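Local coordinates for protein phospholyase (Arthrobacter aurescens, PDB 5G4I) that is a pyridoxal-phosphate-dependent phospholyase, a lyase built on the class III transaminase fold, at residues A110-A123 with P288-F302. Sequence-based numbering, arbitrary orientation.
Sequences ALERLFLTNSGSEA and PIGAVVTTAELLDEF. With PLP (pyridoxal-5'-phosphate), chain C.
F115 and V292 pair in the antiparallel strands 113-117 and 290-294, the first the outermost strand, within this chain, of the seven-stranded, mostly parallel sheet of the fold type I PLP enzymes. Their backbones bond to each other both ways, F115 N to V292 O at 2.9 Å. Near the start of strand 113-117 a classic bulge lets E112 N and R113 N grip T294 O from opposite faces of its carbonyl plane.

Apolar packing divides by face. L114, its CG anti to the backbone N (chi1 165°), brings CD1 to 3.6 Å from A291 CB, a methyl small enough to admit it. Beyond the strand, L299 of helix 296-305 lays CD1 over a face of the F115 ring, 3.9 Å from the centroid, a CH-pi contact. F302 CD2 comes within 4.0 Å of F115 CZ, the ring planes nearly perpendicular (88°). Were F115 replaced by an alanine, L299 CD1 would probably lose its CH-pi partner and a gap would open beside F302.

At the cofactor end, G290 leaves room for T117 OG1 and S119 O, which a side chain would strike; T117 OG1 donates to S119 O. S119 caps helix 120-135 and bonds E122 of the second subunit, while G120 N and S121 hold the PLP phosphate, S121 OG donating to O3P at 2.6 Å.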
# COMPACT_ATOMS: atom_id res chain seq x y z
N ALA A 110 18.81 18.33 6.25
CA ALA A 110 18.94 17.81 4.91
C ALA A 110 17.68 16.99 4.43
O ALA A 110 17.70 16.46 3.35
CB ALA A 110 20.16 16.91 4.85
N LEU A 111 16.64 16.99 5.28
CA LEU A 111 15.38 16.27 4.92
C LEU A 111 14.51 17.15 4.06
O LEU A 111 13.73 18.00 4.57
CB LEU A 111 14.71 15.78 6.20
CG LEU A 111 15.45 14.71 6.99
CD1 LEU A 111 14.88 14.46 8.39
CD2 LEU A 111 15.50 13.38 6.21
N GLU A 112 14.68 17.03 2.75
CA GLU A 112 14.14 17.96 1.77
C GLU A 112 13.60 17.36 0.51
O GLU A 112 13.21 18.06 -0.41
CB GLU A 112 15.17 19.04 1.43
CG GLU A 112 16.35 18.60 0.81
CD GLU A 112 17.35 19.79 0.64
OE1 GLU A 112 17.00 20.99 0.78
OE2 GLU A 112 18.50 19.48 0.37
N ARG A 113 13.38 16.01 0.47
CA ARG A 113 12.70 15.32 -0.62
C ARG A 113 11.69 14.23 -0.10
O ARG A 113 11.85 13.81 1.06
CB ARG A 113 13.72 14.62 -1.56
CG ARG A 113 14.68 15.61 -2.35
CD ARG A 113 13.98 16.56 -3.31
NE ARG A 113 15.03 17.34 -4.04
CZ ARG A 113 15.55 18.48 -3.61
NH1 ARG A 113 15.22 19.01 -2.48
NH2 ARG A 113 16.54 19.03 -4.36
N LEU A 114 10.77 13.81 -0.97
CA LEU A 114 9.69 12.95 -0.53
C LEU A 114 9.40 11.89 -1.61
O LEU A 114 9.36 12.19 -2.83
CB LEU A 114 8.41 13.89 -0.40
CG LEU A 114 7.00 13.40 -0.28
CD1 LEU A 114 6.90 12.75 1.10
CD2 LEU A 114 5.91 14.44 -0.27
N PHE A 115 9.10 10.64 -1.15
CA PHE A 115 8.40 9.60 -1.92
C PHE A 115 7.03 9.39 -1.21
O PHE A 115 7.00 9.03 -0.00
CB PHE A 115 9.12 8.26 -1.87
CG PHE A 115 10.51 8.21 -2.50
CD1 PHE A 115 11.63 8.48 -1.77
CD2 PHE A 115 10.64 7.82 -3.82
CE1 PHE A 115 12.92 8.38 -2.39
CE2 PHE A 115 11.88 7.73 -4.44
CZ PHE A 115 13.03 8.03 -3.70
N LEU A 116 5.93 9.52 -1.92
CA LEU A 116 4.63 9.22 -1.32
C LEU A 116 4.29 7.70 -1.56
O LEU A 116 4.72 7.09 -2.55
CB LEU A 116 3.56 10.13 -1.94
CG LEU A 116 3.58 11.55 -1.39
CD1 LEU A 116 2.88 12.57 -2.30
CD2 LEU A 116 2.96 11.65 0.00
N THR A 117 3.45 7.16 -0.63
CA THR A 117 2.98 5.78 -0.70
C THR A 117 1.51 5.78 -0.25
O THR A 117 0.92 6.85 -0.00
CB THR A 117 3.82 4.80 0.18
OG1 THR A 117 3.50 5.05 1.56
CG2 THR A 117 5.32 4.86 -0.12
N ASN A 118 0.91 4.57 -0.11
CA ASN A 118 -0.51 4.46 0.30
C ASN A 118 -0.67 3.86 1.75
O ASN A 118 -1.78 3.58 2.18
CB ASN A 118 -1.31 3.67 -0.72
CG ASN A 118 -1.08 4.12 -2.14
OD1 ASN A 118 -0.35 3.38 -2.93
ND2 ASN A 118 -1.49 5.26 -2.49
N SER A 119 0.44 3.52 2.40
CA SER A 119 0.38 2.85 3.74
C SER A 119 1.74 2.99 4.47
O SER A 119 2.80 3.19 3.82
CB SER A 119 0.00 1.38 3.64
OG SER A 119 1.06 0.59 3.07
N GLY A 120 1.72 2.80 5.78
CA GLY A 120 3.00 2.73 6.55
C GLY A 120 3.83 1.56 6.12
O GLY A 120 5.10 1.68 6.04
N SER A 121 3.22 0.37 5.86
CA SER A 121 4.06 -0.81 5.38
C SER A 121 4.73 -0.45 4.07
O SER A 121 5.91 -0.83 3.84
CB SER A 121 3.21 -2.16 5.28
OG SER A 121 2.82 -2.59 6.56
N GLU A 122 4.01 0.16 3.13
CA GLU A 122 4.65 0.54 1.82
C GLU A 122 5.81 1.46 2.10
O GLU A 122 6.88 1.37 1.40
CB GLU A 122 3.67 1.14 0.81
CG GLU A 122 2.71 0.20 0.13
CD GLU A 122 2.09 0.81 -1.15
OE1 GLU A 122 1.69 2.05 -1.17
OE2 GLU A 122 1.98 0.06 -2.21
N ALA A 123 5.65 2.38 3.05
CA ALA A 123 6.75 3.36 3.34
C ALA A 123 7.99 2.62 3.91
O ALA A 123 9.15 2.85 3.47
CB ALA A 123 6.28 4.47 4.25
N PRO A 288 -5.94 6.29 2.77
CA PRO A 288 -4.68 5.48 2.74
C PRO A 288 -3.50 6.28 2.15
O PRO A 288 -3.50 6.52 0.95
CB PRO A 288 -5.10 4.25 1.86
CG PRO A 288 -6.65 4.27 1.78
CD PRO A 288 -6.95 5.76 1.82
N ILE A 289 -2.66 6.76 3.03
CA ILE A 289 -1.49 7.60 2.63
C ILE A 289 -0.33 7.17 3.58
O ILE A 289 -0.54 6.98 4.80
CB ILE A 289 -1.71 9.13 2.77
CG1 ILE A 289 -3.03 9.64 2.22
CG2 ILE A 289 -0.55 9.92 2.15
CD1 ILE A 289 -3.30 11.10 2.54
N GLY A 290 0.88 7.08 2.99
CA GLY A 290 2.13 7.01 3.71
C GLY A 290 3.20 7.83 2.98
O GLY A 290 2.95 8.42 1.95
N ALA A 291 4.38 7.89 3.59
CA ALA A 291 5.53 8.60 2.95
C ALA A 291 6.86 8.14 3.49
O ALA A 291 6.99 7.72 4.64
CB ALA A 291 5.41 10.14 3.13
N VAL A 292 7.91 8.36 2.64
CA VAL A 292 9.33 8.30 3.04
C VAL A 292 9.90 9.74 2.75
O VAL A 292 9.87 10.22 1.60
CB VAL A 292 10.10 7.29 2.19
CG1 VAL A 292 11.59 7.33 2.63
CG2 VAL A 292 9.53 5.91 2.27
N VAL A 293 10.35 10.44 3.78
CA VAL A 293 11.07 11.75 3.66
C VAL A 293 12.59 11.48 3.78
O VAL A 293 13.03 10.67 4.63
CB VAL A 293 10.51 12.78 4.69
CG1 VAL A 293 11.46 14.00 4.82
CG2 VAL A 293 9.08 13.16 4.36
N THR A 294 13.37 12.06 2.86
CA THR A 294 14.80 11.73 2.76
C THR A 294 15.59 12.93 2.22
O THR A 294 15.05 14.06 2.09
CB THR A 294 15.02 10.40 2.05
OG1 THR A 294 16.39 9.91 2.27
CG2 THR A 294 14.75 10.48 0.55
N THR A 295 16.89 12.69 1.97
CA THR A 295 17.79 13.71 1.47
C THR A 295 17.75 13.76 -0.07
O THR A 295 17.36 12.84 -0.79
CB THR A 295 19.23 13.41 1.94
OG1 THR A 295 19.72 12.23 1.26
CG2 THR A 295 19.34 13.26 3.38
N ALA A 296 18.20 14.88 -0.62
CA ALA A 296 18.37 15.01 -2.07
C ALA A 296 19.32 13.98 -2.67
O ALA A 296 18.97 13.38 -3.70
CB ALA A 296 18.86 16.41 -2.41
N GLU A 297 20.44 13.73 -2.05
CA GLU A 297 21.36 12.73 -2.54
C GLU A 297 20.74 11.33 -2.62
O GLU A 297 20.88 10.65 -3.61
CB GLU A 297 22.58 12.72 -1.63
CG GLU A 297 23.52 11.50 -1.76
CD GLU A 297 24.45 11.33 -0.55
OE1 GLU A 297 25.40 12.16 -0.46
OE2 GLU A 297 24.19 10.43 0.32
N LEU A 298 20.00 10.92 -1.56
CA LEU A 298 19.40 9.59 -1.52
C LEU A 298 18.28 9.46 -2.57
O LEU A 298 18.18 8.38 -3.26
CB LEU A 298 18.90 9.17 -0.10
CG LEU A 298 20.09 8.89 0.89
CD1 LEU A 298 19.65 8.72 2.34
CD2 LEU A 298 20.95 7.66 0.53
N LEU A 299 17.37 10.46 -2.61
CA LEU A 299 16.28 10.38 -3.63
C LEU A 299 16.85 10.33 -5.07
O LEU A 299 16.40 9.58 -5.91
CB LEU A 299 15.24 11.50 -3.41
CG LEU A 299 14.09 11.50 -4.49
CD1 LEU A 299 12.73 11.77 -3.89
CD2 LEU A 299 14.41 12.48 -5.65
N ASP A 300 17.82 11.21 -5.38
CA ASP A 300 18.36 11.27 -6.72
C ASP A 300 19.06 9.93 -7.12
O ASP A 300 18.86 9.43 -8.21
CB ASP A 300 19.41 12.42 -6.79
CG ASP A 300 20.05 12.57 -8.21
OD1 ASP A 300 19.34 12.94 -9.09
OD2 ASP A 300 21.28 12.34 -8.41
N GLU A 301 19.84 9.34 -6.21
CA GLU A 301 20.53 8.10 -6.45
C GLU A 301 19.55 6.97 -6.80
O GLU A 301 19.70 6.19 -7.73
CB GLU A 301 21.43 7.72 -5.27
CG GLU A 301 22.06 6.36 -5.39
CD GLU A 301 22.84 5.96 -4.16
OE1 GLU A 301 22.47 6.28 -3.04
OE2 GLU A 301 23.89 5.36 -4.33
N PHE A 302 18.49 6.89 -5.94
CA PHE A 302 17.54 5.77 -6.14
C PHE A 302 16.79 5.92 -7.47
O PHE A 302 16.57 4.90 -8.18
CB PHE A 302 16.50 5.71 -4.96
CG PHE A 302 15.61 4.48 -4.94
CD1 PHE A 302 16.07 3.23 -4.52
CD2 PHE A 302 14.22 4.59 -5.34
CE1 PHE A 302 15.20 2.15 -4.48
CE2 PHE A 302 13.41 3.48 -5.32
CZ PHE A 302 13.87 2.30 -4.91
N1 PLP C . 5.06 0.92 11.85
C2 PLP C . 4.43 1.30 12.98
C2A PLP C . 5.23 1.87 14.13
C3 PLP C . 2.96 1.16 13.11
O3 PLP C . 2.31 1.54 14.24
C4 PLP C . 2.23 0.59 11.95
C4A PLP C . 0.76 0.42 11.98
C5 PLP C . 3.03 0.21 10.77
C6 PLP C . 4.41 0.40 10.79
C5A PLP C . 2.36 -0.37 9.55
O4P PLP C . 1.30 0.48 9.13
P PLP C . 0.23 -0.02 8.03
O1P PLP C . -0.69 -0.93 8.81
O2P PLP C . -0.42 1.26 7.55
O3P PLP C . 1.08 -0.73 7.00
O HOH W 1 19.22 16.99 1.15
O HOH W 2 17.24 15.19 -5.34